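Local coordinates for putative NAD dependent dehydrogenase (Micromonospora echinospora, PDB 6NOR), which binds NAD and probably acts as an oxidoreductase in the biosynthesis of the aminoglycoside antibiotic gentamicin, at residues V22-G26 with A323-G327; R175-P179 with S252-P256; W183-K187 with A228-D233. All coordinates share one frame; numbering follows the deposited sequence.

Contact 1 (V22-G26 with A323-G327)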
# COMPACT_ATOMS: atom_id res chain seq x y z
N VAL A 22 -41.21 -8.66 -9.90
CA VAL A 22 -42.61 -8.97 -9.98
C VAL A 22 -43.18 -10.09 -9.13
O VAL A 22 -44.39 -10.12 -8.92
CB VAL A 22 -42.87 -9.24 -11.43
CG1 VAL A 22 -42.92 -7.93 -12.19
CG2 VAL A 22 -41.69 -9.99 -11.92
N GLU A 23 -42.36 -11.01 -8.62
CA GLU A 23 -42.91 -12.06 -7.78
C GLU A 23 -43.07 -11.44 -6.41
O GLU A 23 -42.50 -10.38 -6.16
CB GLU A 23 -42.01 -13.29 -7.79
CG GLU A 23 -42.20 -14.10 -9.06
CD GLU A 23 -41.27 -15.30 -9.15
OE1 GLU A 23 -40.04 -15.08 -9.21
OE2 GLU A 23 -41.76 -16.45 -9.19
N ARG A 24 -43.87 -12.03 -5.54
CA ARG A 24 -43.95 -11.48 -4.20
C ARG A 24 -43.70 -12.56 -3.17
O ARG A 24 -44.36 -13.59 -3.16
CB ARG A 24 -45.30 -10.80 -3.97
CG ARG A 24 -45.39 -9.43 -4.61
CD ARG A 24 -44.25 -8.50 -4.18
NE ARG A 24 -44.63 -7.72 -3.02
CZ ARG A 24 -43.92 -6.71 -2.52
NH1 ARG A 24 -42.78 -6.35 -3.10
NH2 ARG A 24 -44.35 -6.05 -1.46
N LEU A 25 -42.72 -12.32 -2.32
CA LEU A 25 -42.37 -13.30 -1.32
C LEU A 25 -42.49 -12.68 0.04
O LEU A 25 -41.79 -11.73 0.36
CB LEU A 25 -40.95 -13.82 -1.56
CG LEU A 25 -40.46 -14.91 -0.60
CD1 LEU A 25 -41.10 -16.26 -0.94
CD2 LEU A 25 -38.95 -14.97 -0.64
N GLY A 26 -43.39 -13.22 0.84
CA GLY A 26 -43.61 -12.72 2.18
C GLY A 26 -42.50 -13.24 3.07
O GLY A 26 -42.19 -14.44 3.05
N ALA A 323 -33.38 -18.86 -5.11
CA ALA A 323 -33.54 -20.28 -4.85
C ALA A 323 -34.98 -20.61 -4.46
O ALA A 323 -35.55 -21.57 -4.93
CB ALA A 323 -32.58 -20.77 -3.78
N VAL A 324 -35.56 -19.79 -3.59
CA VAL A 324 -36.93 -20.00 -3.15
C VAL A 324 -37.96 -19.76 -4.27
O VAL A 324 -38.82 -20.59 -4.51
CB VAL A 324 -37.27 -19.09 -1.96
CG1 VAL A 324 -38.77 -19.08 -1.72
CG2 VAL A 324 -36.53 -19.56 -0.73
N LEU A 325 -37.84 -18.63 -4.96
CA LEU A 325 -38.82 -18.21 -5.96
C LEU A 325 -38.68 -18.89 -7.31
O LEU A 325 -39.69 -19.15 -7.98
CB LEU A 325 -38.73 -16.70 -6.17
CG LEU A 325 -39.37 -15.85 -5.07
CD1 LEU A 325 -39.28 -14.38 -5.40
CD2 LEU A 325 -40.81 -16.28 -4.92
N ASP A 326 -37.45 -19.18 -7.72
CA ASP A 326 -37.19 -19.67 -9.07
C ASP A 326 -36.49 -21.01 -9.07
O ASP A 326 -36.06 -21.48 -10.12
CB ASP A 326 -36.34 -18.66 -9.87
CG ASP A 326 -36.95 -17.27 -9.93
OD1 ASP A 326 -38.18 -17.18 -10.14
OD2 ASP A 326 -36.21 -16.28 -9.77
N GLY A 327 -36.35 -21.62 -7.91
CA GLY A 327 -35.67 -22.91 -7.80
C GLY A 327 -34.23 -22.92 -8.29
O GLY A 327 -33.67 -23.98 -8.56
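The carboxylates of Glu23 and Asp326 are turned almost alike, their planes 13° apart, while CB and CD1 of Leu325 lie together to one side of the Glu23 plane. Here the lead-in to strand 25-30 of the Rossmann-type sheet passes the C-terminal end of helix 313-326, which comes from late in the chain. Glu23 OE1 is modelled 3.0 Å from Asp326 OD1; both atoms are acceptors, so the pair is not a bond and would tend to be repulsive. Glu23 is poorly ordered, however, and this approach is doubtful. Asp326 also has a long, weak ion pair with Arg48. Next to the acids the contact turns apolar. Leu325 and Glu23 run antiparallel alongside each other, which brings Leu325 CD1 to 3.8 Å from Glu23 CB, in the aliphatic base of the acid. The second branch of Leu325 serves Leu25, two residues on, CD2 lying 4.0 Å from Leu25 CD1. Leu25, whose CG stands anti to the backbone N (chi1 -178°), reaches across to the helix, and its side chain lies crosswise to Val324. On the sheet side, strand 86-91 takes up the packing through Arg87 and Phe88 against Leu25. Leu25 CD1 thus touches both Leu325 CD2 and Val324 CG1, the latter at 3.7 Å.

Contact 2 (R175-P179 with S252-P256)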
# COMPACT_ATOMS: atom_id res chain seq x y z
N ARG A 175 -9.93 -10.24 11.97
CA ARG A 175 -9.70 -9.56 13.23
C ARG A 175 -10.61 -8.39 13.47
O ARG A 175 -10.84 -7.57 12.59
CB ARG A 175 -8.26 -9.10 13.31
CG ARG A 175 -7.29 -10.25 13.42
CD ARG A 175 -5.92 -9.80 13.03
NE ARG A 175 -4.97 -10.90 13.04
CZ ARG A 175 -3.86 -10.88 12.32
NH1 ARG A 175 -3.61 -9.84 11.54
NH2 ARG A 175 -3.01 -11.89 12.38
N THR A 176 -11.14 -8.34 14.69
CA THR A 176 -12.02 -7.29 15.14
C THR A 176 -11.64 -6.91 16.56
O THR A 176 -10.82 -7.54 17.19
CB THR A 176 -13.50 -7.73 15.15
OG1 THR A 176 -13.74 -8.49 16.34
CG2 THR A 176 -13.85 -8.55 13.95
N SER A 177 -12.28 -5.87 17.06
CA SER A 177 -12.18 -5.51 18.47
C SER A 177 -13.28 -6.20 19.29
O SER A 177 -13.55 -5.81 20.40
CB SER A 177 -12.29 -4.01 18.65
OG SER A 177 -13.51 -3.56 18.07
N GLY A 178 -13.93 -7.20 18.72
CA GLY A 178 -14.85 -8.01 19.49
C GLY A 178 -16.29 -7.58 19.37
O GLY A 178 -16.58 -6.52 18.86
N PRO A 179 -17.20 -8.42 19.86
CA PRO A 179 -18.65 -8.22 19.73
C PRO A 179 -19.20 -7.13 20.64
O PRO A 179 -18.63 -6.85 21.68
CB PRO A 179 -19.21 -9.58 20.13
CG PRO A 179 -18.21 -10.12 21.09
CD PRO A 179 -16.88 -9.69 20.53
N SER A 252 -9.36 -13.15 15.82
CA SER A 252 -9.15 -12.45 17.06
C SER A 252 -10.24 -11.44 17.32
O SER A 252 -10.69 -10.78 16.40
CB SER A 252 -7.79 -11.74 17.06
OG SER A 252 -7.62 -11.00 18.25
N TRP A 253 -10.63 -11.35 18.59
CA TRP A 253 -11.54 -10.33 19.09
C TRP A 253 -10.80 -9.21 19.80
O TRP A 253 -11.41 -8.29 20.31
CB TRP A 253 -12.53 -10.93 20.08
CG TRP A 253 -13.73 -11.61 19.52
CD1 TRP A 253 -14.17 -11.63 18.22
CD2 TRP A 253 -14.66 -12.39 20.26
NE1 TRP A 253 -15.32 -12.36 18.12
CE2 TRP A 253 -15.64 -12.84 19.36
CE3 TRP A 253 -14.76 -12.73 21.61
CZ2 TRP A 253 -16.72 -13.63 19.77
CZ3 TRP A 253 -15.83 -13.52 22.01
CH2 TRP A 253 -16.79 -13.95 21.10
N ALA A 254 -9.48 -9.29 19.87
CA ALA A 254 -8.74 -8.35 20.69
C ALA A 254 -7.83 -7.47 19.86
O ALA A 254 -6.82 -6.97 20.34
CB ALA A 254 -7.95 -9.08 21.75
N CYS A 255 -8.21 -7.28 18.60
CA CYS A 255 -7.40 -6.48 17.69
C CYS A 255 -7.96 -5.06 17.49
O CYS A 255 -9.08 -4.89 17.02
CB CYS A 255 -7.30 -7.20 16.34
SG CYS A 255 -6.18 -6.41 15.16
N PRO A 256 -7.17 -4.04 17.83
CA PRO A 256 -7.60 -2.63 17.73
C PRO A 256 -7.45 -2.05 16.32
O PRO A 256 -6.81 -2.65 15.46
CB PRO A 256 -6.65 -1.93 18.71
CG PRO A 256 -5.38 -2.70 18.57
CD PRO A 256 -5.76 -4.15 18.22
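Ser252 O draws on two groups of the facing chain: Thr176 N donates to it over 3.0 Å in a nearly straight bond (N-H...O 169°), and Arg175 CA adds a CA-H...O contact at 3.5 Å. This is the last rung between two parallel strands, with Arg175 bridged to Ser252. Beyond it residues 253 and 254 loop outward, and the chain returns so that Cys255 N can donate to Thr176 O at 3.0 Å. Each chain also folds into an ST turn: Gly178 N donates to Thr176 OG1 at 2.7 Å, and Ala254 N to Ser252 OG. Thr176 OG1 can take its bond because it sits between the backbone N and the carbonyl carbon (chi1 81°). The turn carries Pro179 over the indole of Trp253, where CD lies 3.6 Å from the centroid of the five-membered ring in a CH-pi contact. On the other flank Cys255 CB packs at 3.7 Å from Arg175 CB, and SG lies alongside the arginine chain. The Arg175 guanidinium is held by Asp250 and Gln260 of its own chain and by Glu264 of the second subunit, and Trp253 NE1 donates to Asp197. The contact thus closes the ends of strands 167-175 and 246-252, beside strand 260-267 and helix 194-197, where the C-terminal-domain sheet meets another subunit.

Contact 3 (W183-K187 with A228-D233). With NAD (nicotinamide-adenine-dinucleotide), chain G.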
# COMPACT_ATOMS: atom_id res chain seq x y z
N TRP A 183 -24.42 -11.67 24.68
CA TRP A 183 -24.65 -13.10 24.54
C TRP A 183 -23.49 -13.79 23.83
O TRP A 183 -23.28 -14.97 24.00
CB TRP A 183 -25.97 -13.37 23.79
CG TRP A 183 -26.00 -12.95 22.34
CD1 TRP A 183 -26.56 -11.80 21.83
CD2 TRP A 183 -25.44 -13.65 21.22
NE1 TRP A 183 -26.39 -11.75 20.47
CE2 TRP A 183 -25.70 -12.87 20.07
CE3 TRP A 183 -24.74 -14.85 21.07
CZ2 TRP A 183 -25.30 -13.27 18.80
CZ3 TRP A 183 -24.34 -15.25 19.82
CH2 TRP A 183 -24.61 -14.45 18.69
N PHE A 184 -22.75 -13.04 23.02
CA PHE A 184 -21.59 -13.58 22.31
C PHE A 184 -20.54 -14.18 23.24
O PHE A 184 -19.79 -15.03 22.81
CB PHE A 184 -20.90 -12.50 21.48
CG PHE A 184 -21.59 -12.16 20.18
CD1 PHE A 184 -22.59 -11.21 20.14
CD2 PHE A 184 -21.18 -12.74 19.00
CE1 PHE A 184 -23.19 -10.85 18.97
CE2 PHE A 184 -21.78 -12.38 17.80
CZ PHE A 184 -22.78 -11.44 17.79
N ARG A 185 -20.48 -13.75 24.49
CA ARG A 185 -19.37 -14.17 25.34
C ARG A 185 -19.69 -15.33 26.31
O ARG A 185 -18.87 -15.67 27.15
CB ARG A 185 -18.83 -12.97 26.12
CG ARG A 185 -18.24 -11.92 25.18
CD ARG A 185 -17.46 -10.83 25.89
NE ARG A 185 -16.61 -10.08 24.95
CZ ARG A 185 -15.34 -10.37 24.70
NH1 ARG A 185 -14.74 -11.39 25.29
NH2 ARG A 185 -14.66 -9.63 23.84
N SER A 186 -20.85 -15.97 26.14
CA SER A 186 -21.18 -17.17 26.92
C SER A 186 -21.37 -18.39 26.04
O SER A 186 -22.07 -18.32 25.05
CB SER A 186 -22.45 -16.94 27.73
OG SER A 186 -22.21 -16.02 28.78
N LYS A 187 -20.74 -19.50 26.41
CA LYS A 187 -20.90 -20.78 25.71
C LYS A 187 -22.35 -21.17 25.58
O LYS A 187 -22.79 -21.59 24.52
CB LYS A 187 -20.17 -21.91 26.42
CG LYS A 187 -18.70 -22.02 26.16
CD LYS A 187 -18.08 -22.98 27.17
CE LYS A 187 -16.59 -23.16 26.98
NZ LYS A 187 -16.03 -24.05 28.02
N ALA A 228 -14.54 -11.13 31.26
CA ALA A 228 -15.95 -11.38 31.02
C ALA A 228 -16.15 -12.61 30.14
O ALA A 228 -15.44 -12.79 29.17
CB ALA A 228 -16.59 -10.17 30.37
N GLY A 229 -17.10 -13.46 30.53
CA GLY A 229 -17.49 -14.60 29.74
C GLY A 229 -16.61 -15.81 29.94
O GLY A 229 -15.69 -15.79 30.74
N ASP A 230 -16.90 -16.87 29.20
CA ASP A 230 -16.11 -18.09 29.31
C ASP A 230 -15.67 -18.63 27.95
O ASP A 230 -15.48 -19.82 27.79
CB ASP A 230 -16.90 -19.16 30.07
CG ASP A 230 -18.30 -19.36 29.50
OD1 ASP A 230 -18.55 -18.90 28.37
OD2 ASP A 230 -19.14 -19.99 30.18
N VAL A 231 -15.53 -17.75 26.97
CA VAL A 231 -15.13 -18.18 25.62
C VAL A 231 -13.83 -17.53 25.20
O VAL A 231 -13.42 -16.55 25.80
CB VAL A 231 -16.22 -17.88 24.57
CG1 VAL A 231 -17.47 -18.67 24.86
CG2 VAL A 231 -16.52 -16.36 24.51
N GLU A 232 -13.21 -18.07 24.16
CA GLU A 232 -11.89 -17.61 23.71
C GLU A 232 -11.98 -16.30 22.92
O GLU A 232 -12.98 -16.05 22.26
CB GLU A 232 -11.22 -18.69 22.87
CG GLU A 232 -11.67 -18.76 21.42
CD GLU A 232 -13.05 -19.38 21.22
OE1 GLU A 232 -13.66 -19.88 22.19
OE2 GLU A 232 -13.54 -19.35 20.09
N ASP A 233 -10.92 -15.49 23.00
CA ASP A 233 -10.80 -14.21 22.26
C ASP A 233 -9.94 -14.33 21.02
O ASP A 233 -9.99 -13.49 20.12
CB ASP A 233 -10.17 -13.13 23.14
CG ASP A 233 -11.11 -12.59 24.19
OD1 ASP A 233 -12.03 -11.84 23.83
OD2 ASP A 233 -10.90 -12.90 25.38
PA NAD G . -27.88 -8.93 18.36
O1A NAD G . -27.62 -9.13 19.87
O2A NAD G . -27.56 -7.56 17.88
O5B NAD G . -29.40 -9.22 18.06
C5B NAD G . -29.97 -10.41 18.55
C4B NAD G . -31.51 -10.19 18.51
O4B NAD G . -32.15 -11.31 18.67
C3B NAD G . -31.90 -9.31 19.68
O3B NAD G . -32.72 -8.33 19.22
C2B NAD G . -32.67 -10.27 20.63
O2B NAD G . -33.68 -9.50 21.36
C1B NAD G . -33.23 -11.06 19.81
N9A NAD G . -33.53 -12.37 20.36
C8A NAD G . -32.87 -13.09 21.29
N7A NAD G . -33.52 -14.27 21.43
C5A NAD G . -34.56 -14.28 20.60
C6A NAD G . -35.54 -15.20 20.36
N6A NAD G . -35.68 -16.43 20.95
N1A NAD G . -36.48 -14.95 19.45
C2A NAD G . -36.49 -13.78 18.78
N3A NAD G . -35.52 -12.86 19.03
C4A NAD G . -34.57 -13.10 19.93
O3 NAD G . -27.04 -9.99 17.61
PN NAD G . -26.60 -9.99 16.08
O1N NAD G . -27.62 -9.45 15.14
O2N NAD G . -25.28 -9.25 15.93
O5D NAD G . -26.36 -11.50 15.71
C5D NAD G . -27.45 -12.36 15.42
C4D NAD G . -26.95 -13.52 14.53
O4D NAD G . -26.40 -13.10 13.43
C3D NAD G . -25.84 -14.33 15.27
O3D NAD G . -26.02 -15.61 15.03
C2D NAD G . -24.53 -13.78 14.67
O2D NAD G . -23.47 -14.82 14.78
C1D NAD G . -24.84 -13.53 13.43
N1N NAD G . -24.05 -12.48 12.87
C2N NAD G . -23.62 -12.61 11.55
C3N NAD G . -22.85 -11.62 10.95
C7N NAD G . -22.38 -11.85 9.50
O7N NAD G . -21.66 -11.09 8.98
N7N NAD G . -22.82 -13.02 8.81
C4N NAD G . -22.48 -10.48 11.63
C5N NAD G . -22.92 -10.34 12.95
C6N NAD G . -23.71 -11.35 13.56
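Arg185 and Gly229 pack tightly in this loop-to-loop contact: Arg185 O lies 3.1 Å from Gly229 CA, and a side chain on the glycine would clash with that oxygen. The next amide, Asp230 N, donates to the same Arg185 O at 3.1 Å. Val231 backs this up, its CG2 3.6 Å from Arg185 O and its CG1 against Lys187 CG. Deeper in, the extended Arg185 chain lies crosswise to Asp233 and forms a salt bridge, NH1 to Asp233 OD1 at 3.1 Å, with a second, weak bond from NH2 to the same oxygen. NH1 meets OD1 on its syn side but 21° out of the carboxylate plane, with the carboxylate turned 43° from the guanidinium. The solvent side is looser: Asp230 CG sits between its backbone N and carbonyl carbon (chi1 51°), which brings OD1 to 3.0 Å from Lys187 N to accept its hydrogen bond, yet the lysine chain runs on past the aspartate, leaving NZ 5.6 Å from Asp230 OD2.

The 183-187 segment also reaches the cofactor. Trp183 NE1 donates to NAD O1A at 3.0 Å and weakly to the bridging O3, so the indole meets the pyrophosphate edge-on. Phe184 CD1 lies 3.5 Å above one face of the Trp183 indole, near its rim, and Trp183 CZ2 in turn lies over one Phe184 face near the rim. Replacing Trp183 by an alanine would probably leave O1A without this donor and take the indole off that Phe184 face. Asp233 OD2 accepts from the amides of Leu225 and Ser226. With Arg185 on one oxygen and two amides on the other, the buried carboxylate is likely to remain ionised, tying the loop before strand 234-241 to the chain that contacts the NAD pyrophosphate.

Overall arrangement
Contact 1 is a surface contact at the start of strand 25-30 of the Rossmann-type sheet, about 38 Å between centres from each of the others and on the opposite side of the chain's centre; its attraction comes from a few leucine and valine methyls. Contacts 2 and 3 are partly buried neighbours in the C-terminal domain, about 13 Å between centres, and both use the chain that follows strand 167-175. They join directly: Trp253 N probably donates to Asp233 O, and Pro179 packs on Phe184. Contact 2, at a subunit boundary, relies on backbone bonds and a proline-indole contact, whereas contact 3 adds a salt bridge and reaches NAD.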